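Local coordinates for malonyl CoA-acyl carrier protein transacylase (PDB 3G87) that probably catalyses the transfer of the malonyl group from malonyl-CoA to holo-acyl carrier protein, with release of CoA, at residues F9-Q14 and L72-K77; G15-G20 and P64-V69; Q35-A38 and S43-A46; R53-L56 and Q60-Q63; V68-T73 and E95-L100. One frame throughout, in Å; residues are numbered along the deposited sequence.

Just after the N terminus, strand 6-11 and the loop behind it open two long loops that both end on helix 59-81. Contact 1 closes the outer one (9-14 with 72-77), and contact 2 (15-20 with 64-69) nests inside it. Within contact 2, two short turns follow in series: contact 3 joins helix 30-40 to the start of helix 44-50, and contact 4 folds the next loop onto the beginning of helix 59-81. Contact 5 starts where contacts 1 and 2 end, sharing Leu72 and Thr73 with the former and Val68 and Val69 with the latter, and runs forward to helix 94-101. Helix 59-81 thus takes part in all but contact 3, whose Ile44 rests on its Val68.

Contact 1. Residues F9-Q14 and L72-K77; sequences FMFPGQ and LTYYAK
Phe9 and Phe11, alternate residues of strand 6-11, both lean on Tyr74 of helix 59-81. The ring-to-ring contact is made edge against edge: CD2 of Phe9 comes within 3.9 Å of CD1 of Tyr74, each atom near the plane of the other ring, and the two side chains cross at about a right angle. Phe11 approaches closer to the root of the tyrosine. Its CE1 lies 3.8 Å from Tyr74 CB, which sits at the phenyl edge in the ring plane, while its CZ is 4.0 Å from Tyr74 CD1. Because CG of Tyr74 stands anti to the backbone N (chi1 161°), the phenol swings out to reach both phenylalanines. Aliphatic contact is slighter. One turn on, Lys77 lays its CG 4.3 Å from Phe9 CZ, and its NZ makes a long, weak ion pair with Glu83. No hydrogen bond links the two segments, so the strand and helix meet carbon to carbon, through aromatic rings and the aliphatic part of Lys77, with Leu274 also resting on both phenylalanines. The segment axes come within 10.5 Å and run almost antiparallel, at 159°. After helix 59-81 the chain returns as strand 87-90, which pairs parallel with strand 6-11: the helix is the layer over the sheet in a beta-alpha-beta crossover, within the alpha/beta core of the acyltransferase fold.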
# COMPACT_ATOMS: atom_id res chain seq x y z
N PHE A 9 -12.81 2.85 4.96
CA PHE A 9 -12.43 1.72 4.14
C PHE A 9 -10.93 1.80 3.84
O PHE A 9 -10.42 2.81 3.47
CB PHE A 9 -13.24 1.61 2.84
CG PHE A 9 -14.70 1.21 2.98
CD1 PHE A 9 -15.32 1.08 4.18
CD2 PHE A 9 -15.44 0.96 1.88
CE1 PHE A 9 -16.62 0.73 4.27
CE2 PHE A 9 -16.74 0.59 1.97
CZ PHE A 9 -17.33 0.49 3.20
N MET A 10 -10.25 0.70 4.06
CA MET A 10 -8.83 0.56 3.92
C MET A 10 -8.41 -0.66 3.11
O MET A 10 -8.97 -1.68 3.21
CB MET A 10 -8.12 0.68 5.28
CG MET A 10 -8.27 -0.41 6.28
SD MET A 10 -7.59 0.01 7.83
CE MET A 10 -7.74 -1.48 8.65
N PHE A 11 -7.42 -0.48 2.26
CA PHE A 11 -6.98 -1.47 1.28
C PHE A 11 -5.52 -1.85 1.43
O PHE A 11 -4.71 -1.03 1.47
CB PHE A 11 -7.27 -0.96 -0.12
CG PHE A 11 -8.66 -0.48 -0.30
CD1 PHE A 11 -9.64 -1.32 -0.74
CD2 PHE A 11 -9.00 0.82 -0.01
CE1 PHE A 11 -10.88 -0.89 -0.89
CE2 PHE A 11 -10.24 1.24 -0.13
CZ PHE A 11 -11.18 0.40 -0.60
N PRO A 12 -5.25 -3.14 1.54
CA PRO A 12 -3.91 -3.64 1.74
C PRO A 12 -3.01 -3.55 0.51
O PRO A 12 -3.44 -3.42 -0.56
CB PRO A 12 -4.17 -5.07 2.16
CG PRO A 12 -5.36 -5.42 1.60
CD PRO A 12 -6.20 -4.25 1.49
N GLY A 13 -1.73 -3.57 0.77
CA GLY A 13 -0.68 -3.62 -0.20
C GLY A 13 0.20 -4.85 -0.20
O GLY A 13 -0.13 -5.88 0.29
N GLN A 14 1.37 -4.69 -0.78
CA GLN A 14 2.35 -5.74 -0.97
C GLN A 14 2.69 -6.48 0.31
O GLN A 14 2.94 -5.89 1.32
CB GLN A 14 3.63 -5.20 -1.60
CG GLN A 14 4.80 -6.00 -1.21
CD GLN A 14 6.10 -5.33 -1.30
OE1 GLN A 14 6.57 -5.02 -2.38
NE2 GLN A 14 6.75 -5.14 -0.16
N LEU A 72 -12.65 -5.91 -6.06
CA LEU A 72 -13.80 -6.79 -6.10
C LEU A 72 -14.39 -6.95 -4.71
O LEU A 72 -15.61 -6.84 -4.54
CB LEU A 72 -13.37 -8.13 -6.70
CG LEU A 72 -13.67 -8.29 -8.21
CD1 LEU A 72 -13.41 -7.04 -9.08
CD2 LEU A 72 -12.94 -9.49 -8.77
N THR A 73 -13.51 -7.15 -3.72
CA THR A 73 -13.91 -7.18 -2.32
C THR A 73 -14.65 -5.90 -1.96
O THR A 73 -15.72 -5.98 -1.35
CB THR A 73 -12.72 -7.28 -1.43
OG1 THR A 73 -11.94 -8.38 -1.86
CG2 THR A 73 -13.16 -7.54 -0.01
N TYR A 74 -14.12 -4.76 -2.39
CA TYR A 74 -14.80 -3.49 -2.16
C TYR A 74 -16.22 -3.44 -2.80
O TYR A 74 -17.19 -3.08 -2.14
CB TYR A 74 -13.91 -2.38 -2.64
CG TYR A 74 -14.63 -1.07 -2.89
CD1 TYR A 74 -14.98 -0.20 -1.82
CD2 TYR A 74 -14.92 -0.66 -4.21
CE1 TYR A 74 -15.68 1.00 -2.10
CE2 TYR A 74 -15.59 0.51 -4.46
CZ TYR A 74 -15.95 1.33 -3.42
OH TYR A 74 -16.59 2.47 -3.72
N TYR A 75 -16.34 -3.80 -4.08
CA TYR A 75 -17.67 -3.95 -4.70
C TYR A 75 -18.58 -4.97 -4.01
O TYR A 75 -19.74 -4.67 -3.80
CB TYR A 75 -17.57 -4.27 -6.17
CG TYR A 75 -16.84 -3.23 -7.01
CD1 TYR A 75 -17.18 -1.85 -6.97
CD2 TYR A 75 -15.79 -3.63 -7.84
CE1 TYR A 75 -16.50 -0.93 -7.73
CE2 TYR A 75 -15.10 -2.69 -8.59
CZ TYR A 75 -15.47 -1.37 -8.56
OH TYR A 75 -14.76 -0.51 -9.36
N ALA A 76 -18.06 -6.13 -3.61
CA ALA A 76 -18.90 -7.05 -2.84
C ALA A 76 -19.41 -6.36 -1.56
O ALA A 76 -20.59 -6.39 -1.24
CB ALA A 76 -18.14 -8.40 -2.49
N LYS A 77 -18.51 -5.78 -0.80
CA LYS A 77 -18.87 -5.09 0.39
C LYS A 77 -19.94 -4.03 0.13
O LYS A 77 -20.89 -3.95 0.88
CB LYS A 77 -17.64 -4.46 0.99
CG LYS A 77 -17.93 -3.63 2.23
CD LYS A 77 -18.14 -4.56 3.39
CE LYS A 77 -18.40 -3.78 4.63
NZ LYS A 77 -18.60 -4.81 5.71

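Contact 2. Residues G15-G20 and P64-V69; sequences GSQAKG and PALYVV
Gln17 and Leu66 bring their CA atoms to 6.4 Å where the irregular loop 15-20 passes the helical turn 64-69, just beyond the kink at Pro64 in helix 59-81. The loop carries the end of the Gly-Gln-Gly-Ser-Gln sequence familiar from malonyl-CoA transacylases, a motif that in relatives runs beside the active site. Leu66 supplies the helix side of the contact. With CG beside the backbone N and chi2 extended, its methyl CD2 reaches the loop and is shared by two residues, standing 3.7 Å from Gln17 CB and equally far from Ser16 OG. The serine hydroxyl merely touches this methyl; its polar partner is the carbonyl of Gly13, to which it is hydrogen-bonded. The other methyl, Leu66 CD1, packs on the backbone a little earlier in the same loop, at Gly13 and Gln14, so the two branches of one leucine follow successive parts of the chain. Met21 and Leu93 also touch this side chain. No hydrogen bond crosses the contact, and the loop keeps its shape partly by bonds of its own. Gln17 is folded at both chi1 (77°) and chi2 (-74°), which turns its amide back along the loop. There OE1 accepts a hydrogen bond from Gly15 N at 2.8 Å, in the carbonyl plane and on a lone pair.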
# COMPACT_ATOMS: atom_id res chain seq x y z
N GLY A 15 2.68 -7.79 0.22
CA GLY A 15 2.82 -8.64 1.35
C GLY A 15 1.59 -9.31 1.82
O GLY A 15 1.67 -10.24 2.53
N SER A 16 0.43 -8.80 1.46
CA SER A 16 -0.82 -9.37 1.92
C SER A 16 -1.40 -10.38 0.97
O SER A 16 -2.33 -11.04 1.29
CB SER A 16 -1.84 -8.29 2.32
OG SER A 16 -2.19 -7.46 1.27
N GLN A 17 -0.83 -10.48 -0.21
CA GLN A 17 -1.37 -11.38 -1.25
C GLN A 17 -1.04 -12.82 -0.89
O GLN A 17 -0.10 -13.07 -0.15
CB GLN A 17 -0.74 -11.03 -2.62
CG GLN A 17 0.69 -11.54 -2.82
CD GLN A 17 1.76 -10.74 -2.03
OE1 GLN A 17 1.51 -9.63 -1.56
NE2 GLN A 17 2.97 -11.31 -1.89
N ALA A 18 -1.80 -13.77 -1.42
CA ALA A 18 -1.62 -15.20 -1.13
C ALA A 18 -2.39 -15.95 -2.20
O ALA A 18 -3.48 -15.52 -2.61
CB ALA A 18 -2.23 -15.56 0.24
N LYS A 19 -1.89 -17.09 -2.62
CA LYS A 19 -2.59 -17.90 -3.61
C LYS A 19 -3.97 -18.24 -3.00
O LYS A 19 -4.04 -18.69 -1.86
CB LYS A 19 -1.77 -19.16 -3.82
CG LYS A 19 -2.18 -20.12 -4.91
CD LYS A 19 -1.75 -21.52 -4.49
CE LYS A 19 -1.77 -22.56 -5.63
NZ LYS A 19 -0.43 -22.58 -6.38
N GLY A 20 -5.05 -18.01 -3.75
CA GLY A 20 -6.41 -18.35 -3.31
C GLY A 20 -7.20 -17.06 -3.10
O GLY A 20 -8.44 -17.08 -3.02
N PRO A 64 -1.11 -5.81 -9.66
CA PRO A 64 -2.39 -6.00 -10.30
C PRO A 64 -3.26 -6.97 -9.56
O PRO A 64 -4.40 -6.73 -9.53
CB PRO A 64 -2.01 -6.55 -11.65
CG PRO A 64 -0.74 -6.10 -11.87
CD PRO A 64 -0.05 -6.06 -10.63
N ALA A 65 -2.68 -8.01 -8.98
CA ALA A 65 -3.40 -8.98 -8.14
C ALA A 65 -4.08 -8.34 -6.95
O ALA A 65 -5.27 -8.52 -6.73
CB ALA A 65 -2.46 -10.07 -7.66
N LEU A 66 -3.31 -7.59 -6.18
CA LEU A 66 -3.86 -6.83 -5.06
C LEU A 66 -4.98 -5.90 -5.46
O LEU A 66 -6.07 -5.95 -4.88
CB LEU A 66 -2.75 -6.04 -4.38
CG LEU A 66 -1.73 -6.93 -3.65
CD1 LEU A 66 -0.52 -6.07 -3.23
CD2 LEU A 66 -2.35 -7.68 -2.45
N TYR A 67 -4.73 -5.09 -6.48
CA TYR A 67 -5.67 -4.09 -6.92
C TYR A 67 -7.02 -4.70 -7.27
O TYR A 67 -8.06 -4.18 -6.85
CB TYR A 67 -5.12 -3.30 -8.14
CG TYR A 67 -6.11 -2.30 -8.75
CD1 TYR A 67 -6.25 -0.99 -8.22
CD2 TYR A 67 -6.91 -2.65 -9.84
CE1 TYR A 67 -7.14 -0.07 -8.77
CE2 TYR A 67 -7.86 -1.74 -10.38
CZ TYR A 67 -7.94 -0.45 -9.87
OH TYR A 67 -8.84 0.45 -10.40
N VAL A 68 -7.00 -5.77 -8.05
CA VAL A 68 -8.26 -6.34 -8.54
C VAL A 68 -8.98 -7.04 -7.39
O VAL A 68 -10.20 -6.89 -7.21
CB VAL A 68 -8.02 -7.31 -9.71
CG1 VAL A 68 -9.32 -7.90 -10.18
CG2 VAL A 68 -7.32 -6.59 -10.87
N VAL A 69 -8.23 -7.76 -6.57
CA VAL A 69 -8.83 -8.37 -5.40
C VAL A 69 -9.36 -7.32 -4.43
O VAL A 69 -10.54 -7.42 -3.95
CB VAL A 69 -7.95 -9.44 -4.79
CG1 VAL A 69 -8.56 -9.96 -3.48
CG2 VAL A 69 -7.76 -10.64 -5.85

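Contact 3. Residues Q35-A38 and S43-A46; sequences QADA and SIRA
Asp37 reaches from helix 30-40 to the first turn of helix 44-50, where Ser43 and Ile44 receive it. From CB the chain leaves with CG beside the backbone N (chi1 -55°), which carries the carboxylate across the short turn between the helices. CG lies against the Ser43 backbone, 3.8 Å from Ser43 CA. At the tip, OD1 accepts a hydrogen bond from Ile44 N at 2.8 Å. The bond is nearly straight, 171° at the hydrogen, and meets the oxygen on its syn side, somewhat out of the carboxylate plane. The same oxygen also touches Ile44 CG2 at 3.3 Å. That methyl, Ile44 CG2, also meets Ala36 CB of helix 30-40, at 4.0 Å, about a right angle round from OD1, while Ile44 CG1 continues to Val68 of helix 59-81. Ser43 occupies the N-cap position, and its OG takes a weak bond from Ala46 N at 3.3 Å. Two amides of the opening turn are thus met by side chains, Ile44 N firmly by Asp37 of the preceding helix and Ala46 N weakly by Ser43. A carboxylate at the N-terminal end of helix 44-50 would be expected to interact favourably with the helix dipole and with the amide N-H it accepts from.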
# COMPACT_ATOMS: atom_id res chain seq x y z
N GLN A 35 -12.60 -7.46 -18.12
CA GLN A 35 -11.94 -6.18 -18.35
C GLN A 35 -10.49 -6.21 -17.88
O GLN A 35 -9.61 -5.61 -18.50
CB GLN A 35 -12.64 -5.01 -17.62
CG GLN A 35 -13.99 -4.68 -18.16
CD GLN A 35 -14.70 -3.61 -17.35
OE1 GLN A 35 -14.21 -3.13 -16.30
NE2 GLN A 35 -15.86 -3.22 -17.84
N ALA A 36 -10.24 -6.89 -16.76
CA ALA A 36 -8.89 -6.91 -16.21
C ALA A 36 -8.00 -7.81 -17.07
O ALA A 36 -6.88 -7.42 -17.37
CB ALA A 36 -8.89 -7.37 -14.71
N ASP A 37 -8.49 -9.00 -17.48
CA ASP A 37 -7.68 -9.83 -18.40
C ASP A 37 -7.35 -9.07 -19.68
O ASP A 37 -6.25 -9.21 -20.21
CB ASP A 37 -8.36 -11.13 -18.82
CG ASP A 37 -8.79 -11.97 -17.67
OD1 ASP A 37 -8.21 -11.80 -16.56
OD2 ASP A 37 -9.72 -12.81 -17.89
N ALA A 38 -8.27 -8.26 -20.20
CA ALA A 38 -7.93 -7.58 -21.46
C ALA A 38 -6.88 -6.49 -21.27
O ALA A 38 -6.13 -6.17 -22.20
CB ALA A 38 -9.21 -7.04 -22.18
N SER A 43 -4.75 -14.09 -17.47
CA SER A 43 -5.91 -14.29 -16.62
C SER A 43 -5.61 -13.84 -15.20
O SER A 43 -4.71 -14.35 -14.57
CB SER A 43 -6.33 -15.76 -16.59
OG SER A 43 -7.52 -15.93 -15.79
N ILE A 44 -6.37 -12.87 -14.71
CA ILE A 44 -6.18 -12.37 -13.37
C ILE A 44 -6.62 -13.44 -12.36
O ILE A 44 -6.06 -13.56 -11.25
CB ILE A 44 -6.91 -10.99 -13.21
CG1 ILE A 44 -6.60 -10.34 -11.86
CG2 ILE A 44 -8.41 -11.12 -13.29
CD1 ILE A 44 -5.11 -10.06 -11.58
N ARG A 45 -7.62 -14.25 -12.75
CA ARG A 45 -8.19 -15.23 -11.82
C ARG A 45 -7.21 -16.36 -11.62
O ARG A 45 -7.04 -16.84 -10.51
CB ARG A 45 -9.55 -15.78 -12.33
CG ARG A 45 -10.17 -16.76 -11.30
CD ARG A 45 -11.28 -17.62 -11.93
NE ARG A 45 -11.93 -18.41 -10.90
CZ ARG A 45 -11.49 -19.56 -10.43
NH1 ARG A 45 -10.40 -20.11 -10.93
NH2 ARG A 45 -12.18 -20.15 -9.44
N ALA A 46 -6.58 -16.80 -12.72
CA ALA A 46 -5.59 -17.85 -12.67
C ALA A 46 -4.43 -17.40 -11.77
O ALA A 46 -4.00 -18.14 -10.89
CB ALA A 46 -5.09 -18.17 -14.06

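Contact 4. Residues R53-L56 and Q60-Q63; sequences RDEL and QFTQ
Phe61 presents one face of its ring to the side chain of Glu55, whose carboxylate is stacked on it with the two planes only 13° apart. Glu55 CD stands 4.0 Å above the ring plane, displaced toward the rim, and the methylene CG makes a CH-pi contact, 4.2 Å from the ring centroid and over the face. CB begins this cover, 3.8 Å from Phe61 CD2. The glutamate lies along the ring because CG sits beside its backbone N and the chain is extended beyond it. Its charge is paired at the far end: Arg53 NE donates to Glu55 OE2 at 2.8 Å, a salt bridge that meets the oxygen from above the carboxylate plane. Leu47 of helix 44-50 touches both Glu55 and Phe61. Close to the backbone, Glu55 O approaches Phe61 CB at 3.4 Å. One residue further along in each segment, Thr62 OG1 donates to Leu56 O, although the modelled 2.4 Å is too short to be trusted as a precise length. The carboxylate of Asp51, at the start of the loop, accepts from the amides of both Glu55 and Leu56. The whole is a compact loop between consecutive helices, in which the chain leaving helix 44-50 folds back over the first turn of helix 59-81.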
# COMPACT_ATOMS: atom_id res chain seq x y z
N ARG A 53 2.74 -20.34 -11.98
CA ARG A 53 4.14 -20.06 -12.14
C ARG A 53 4.71 -19.34 -10.93
O ARG A 53 5.74 -18.75 -11.00
CB ARG A 53 4.37 -19.27 -13.41
CG ARG A 53 3.90 -19.96 -14.60
CD ARG A 53 4.06 -19.14 -15.85
NE ARG A 53 3.01 -18.15 -15.93
CZ ARG A 53 1.75 -18.41 -16.16
NH1 ARG A 53 1.36 -19.62 -16.39
NH2 ARG A 53 0.88 -17.46 -16.19
N ASP A 54 4.01 -19.41 -9.83
CA ASP A 54 4.46 -18.81 -8.61
C ASP A 54 4.91 -17.37 -8.79
O ASP A 54 5.99 -17.00 -8.48
CB ASP A 54 5.50 -19.70 -7.99
CG ASP A 54 4.96 -21.06 -7.64
OD1 ASP A 54 4.44 -21.17 -6.54
OD2 ASP A 54 5.02 -22.00 -8.44
N GLU A 55 3.99 -16.58 -9.31
CA GLU A 55 4.19 -15.24 -9.79
C GLU A 55 3.73 -14.18 -8.83
O GLU A 55 4.17 -13.09 -8.92
CB GLU A 55 3.47 -15.06 -11.11
CG GLU A 55 4.23 -15.53 -12.26
CD GLU A 55 3.41 -15.76 -13.49
OE1 GLU A 55 2.22 -15.78 -13.44
OE2 GLU A 55 3.98 -15.95 -14.51
N LEU A 56 2.85 -14.54 -7.91
CA LEU A 56 2.25 -13.61 -6.98
C LEU A 56 3.23 -12.74 -6.19
O LEU A 56 2.95 -11.62 -5.93
CB LEU A 56 1.24 -14.30 -6.07
CG LEU A 56 -0.21 -14.49 -6.53
CD1 LEU A 56 -0.98 -15.25 -5.56
CD2 LEU A 56 -0.97 -13.27 -6.98
N GLN A 60 5.58 -7.15 -10.41
CA GLN A 60 4.84 -6.77 -11.61
C GLN A 60 3.51 -7.50 -11.63
O GLN A 60 2.60 -7.06 -12.24
CB GLN A 60 5.67 -6.98 -12.90
CG GLN A 60 6.14 -8.42 -13.18
CD GLN A 60 7.40 -8.82 -12.38
OE1 GLN A 60 7.62 -8.40 -11.22
NE2 GLN A 60 8.24 -9.64 -13.02
N PHE A 61 3.42 -8.60 -10.88
CA PHE A 61 2.18 -9.37 -10.77
C PHE A 61 1.46 -9.14 -9.44
O PHE A 61 0.24 -9.01 -9.39
CB PHE A 61 2.44 -10.90 -10.94
CG PHE A 61 3.03 -11.28 -12.30
CD1 PHE A 61 2.22 -11.31 -13.43
CD2 PHE A 61 4.38 -11.61 -12.42
CE1 PHE A 61 2.78 -11.63 -14.67
CE2 PHE A 61 4.92 -11.95 -13.63
CZ PHE A 61 4.14 -11.94 -14.76
N THR A 62 2.18 -9.08 -8.36
CA THR A 62 1.59 -8.78 -7.08
C THR A 62 0.62 -7.61 -7.07
O THR A 62 -0.40 -7.66 -6.46
CB THR A 62 2.67 -8.44 -6.07
OG1 THR A 62 3.70 -9.39 -6.13
CG2 THR A 62 2.11 -8.47 -4.72
N GLN A 63 1.00 -6.56 -7.76
CA GLN A 63 0.32 -5.29 -7.74
C GLN A 63 -1.04 -5.28 -8.44
O GLN A 63 -1.99 -4.87 -7.85
CB GLN A 63 1.25 -4.18 -8.20
CG GLN A 63 2.21 -3.66 -7.14
CD GLN A 63 2.90 -2.40 -7.53
OE1 GLN A 63 4.09 -2.33 -7.51
NE2 GLN A 63 2.15 -1.41 -7.91

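Contact 5. Residues V68-T73 and E95-L100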
# COMPACT_ATOMS: atom_id res chain seq x y z
N VAL A 68 -7.00 -5.77 -8.05
CA VAL A 68 -8.26 -6.34 -8.54
C VAL A 68 -8.98 -7.04 -7.39
O VAL A 68 -10.20 -6.89 -7.21
CB VAL A 68 -8.02 -7.31 -9.71
CG1 VAL A 68 -9.32 -7.90 -10.18
CG2 VAL A 68 -7.32 -6.59 -10.87
N VAL A 69 -8.23 -7.76 -6.57
CA VAL A 69 -8.83 -8.37 -5.40
C VAL A 69 -9.36 -7.32 -4.43
O VAL A 69 -10.54 -7.42 -3.95
CB VAL A 69 -7.95 -9.44 -4.79
CG1 VAL A 69 -8.56 -9.96 -3.48
CG2 VAL A 69 -7.76 -10.64 -5.85
N ASN A 70 -8.57 -6.29 -4.15
CA ASN A 70 -9.08 -5.24 -3.29
C ASN A 70 -10.36 -4.66 -3.88
O ASN A 70 -11.35 -4.47 -3.18
CB ASN A 70 -8.05 -4.12 -3.13
CG ASN A 70 -6.87 -4.53 -2.29
OD1 ASN A 70 -6.79 -5.65 -1.74
ND2 ASN A 70 -5.90 -3.61 -2.19
N ALA A 71 -10.36 -4.32 -5.16
CA ALA A 71 -11.55 -3.76 -5.81
C ALA A 71 -12.79 -4.64 -5.72
O ALA A 71 -13.88 -4.18 -5.41
CB ALA A 71 -11.25 -3.47 -7.27
N LEU A 72 -12.65 -5.91 -6.06
CA LEU A 72 -13.80 -6.79 -6.10
C LEU A 72 -14.39 -6.95 -4.71
O LEU A 72 -15.61 -6.84 -4.54
CB LEU A 72 -13.37 -8.13 -6.70
CG LEU A 72 -13.67 -8.29 -8.21
CD1 LEU A 72 -13.41 -7.04 -9.08
CD2 LEU A 72 -12.94 -9.49 -8.77
N THR A 73 -13.51 -7.15 -3.72
CA THR A 73 -13.91 -7.18 -2.32
C THR A 73 -14.65 -5.90 -1.96
O THR A 73 -15.72 -5.98 -1.35
CB THR A 73 -12.72 -7.28 -1.43
OG1 THR A 73 -11.94 -8.38 -1.86
CG2 THR A 73 -13.16 -7.54 -0.01
N GLU A 95 -3.54 2.42 -2.12
CA GLU A 95 -3.95 3.77 -2.36
C GLU A 95 -4.72 3.91 -3.68
O GLU A 95 -5.62 4.67 -3.79
CB GLU A 95 -2.75 4.70 -2.24
CG GLU A 95 -2.96 6.13 -2.48
CD GLU A 95 -1.98 7.01 -1.78
OE1 GLU A 95 -1.29 7.77 -2.41
OE2 GLU A 95 -1.91 6.99 -0.60
N PHE A 96 -4.35 3.11 -4.65
CA PHE A 96 -5.05 3.03 -5.88
C PHE A 96 -6.47 2.59 -5.74
O PHE A 96 -7.29 3.13 -6.35
CB PHE A 96 -4.31 2.16 -6.85
CG PHE A 96 -3.15 2.82 -7.42
CD1 PHE A 96 -3.25 3.57 -8.54
CD2 PHE A 96 -1.94 2.73 -6.81
CE1 PHE A 96 -2.18 4.18 -9.01
CE2 PHE A 96 -0.91 3.33 -7.31
CZ PHE A 96 -1.01 4.06 -8.40
N ASN A 97 -6.75 1.63 -4.88
CA ASN A 97 -8.12 1.27 -4.55
C ASN A 97 -8.89 2.31 -3.74
O ASN A 97 -10.12 2.35 -3.86
CB ASN A 97 -8.17 -0.05 -3.80
CG ASN A 97 -7.66 -1.17 -4.62
OD1 ASN A 97 -6.50 -1.62 -4.43
ND2 ASN A 97 -8.51 -1.69 -5.52
N ALA A 98 -8.22 3.08 -2.88
CA ALA A 98 -8.82 4.26 -2.17
C ALA A 98 -9.26 5.31 -3.19
O ALA A 98 -10.38 5.82 -3.12
CB ALA A 98 -7.81 4.90 -1.18
N LEU A 99 -8.35 5.68 -4.10
CA LEU A 99 -8.66 6.63 -5.17
C LEU A 99 -9.80 6.10 -6.05
O LEU A 99 -10.70 6.89 -6.44
CB LEU A 99 -7.41 6.95 -6.01
CG LEU A 99 -6.25 7.67 -5.30
CD1 LEU A 99 -4.98 7.76 -6.18
CD2 LEU A 99 -6.73 9.08 -4.81
N LEU A 100 -9.82 4.78 -6.31
CA LEU A 100 -10.92 4.17 -7.06
C LEU A 100 -12.28 4.39 -6.35
O LEU A 100 -13.22 4.87 -6.96
CB LEU A 100 -10.67 2.68 -7.27
CG LEU A 100 -11.81 1.93 -7.94
CD1 LEU A 100 -12.10 2.45 -9.35
CD2 LEU A 100 -11.54 0.38 -7.96
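Asn70 and Asn97 form the tight part of this contact, where the helical segments 68-73 and 95-100 run at 36°, their axes 9.6 Å apart at the closest. The two side chains cross at about a right angle, close enough to put Asn97 CG 3.3 Å from Asn70 CB. CG of Asn97 stands anti to the carbonyl carbon (chi1 -63°), which points its amide at Asn70. Asn70 ND2 donates to Asn97 OD1 at 3.1 Å. The bond is bent (148°), and with the amide planes strongly inclined the donor lies well above the carbonyl plane of Asn97, not on a lone pair. Asn97 ND2 finds its stronger partner in the carbonyl of Tyr67, a turn back along helix 59-81. That placement also leaves Asn97 ND2 3.2 Å from Ala71 N, but both atoms are donors and no bond joins them. The looser part is apolar: Ala71 CB meets Leu100 CD2 at 3.9 Å, with Phe107 also on the alanine. Neither part faces solvent, since all four touching residues are buried. Helix 94-101 follows a Gly-x-Ser-x-Gly sequence consistent with the nucleophile elbow of this family, and Asn97 touches that turn. The stronger partner of Asn70 ND2 is the carbonyl of Pro12, just after strand 6-11 in the chain. The two amides thus spend N-H groups, and the Asn97 oxygen, on bonds inside the core.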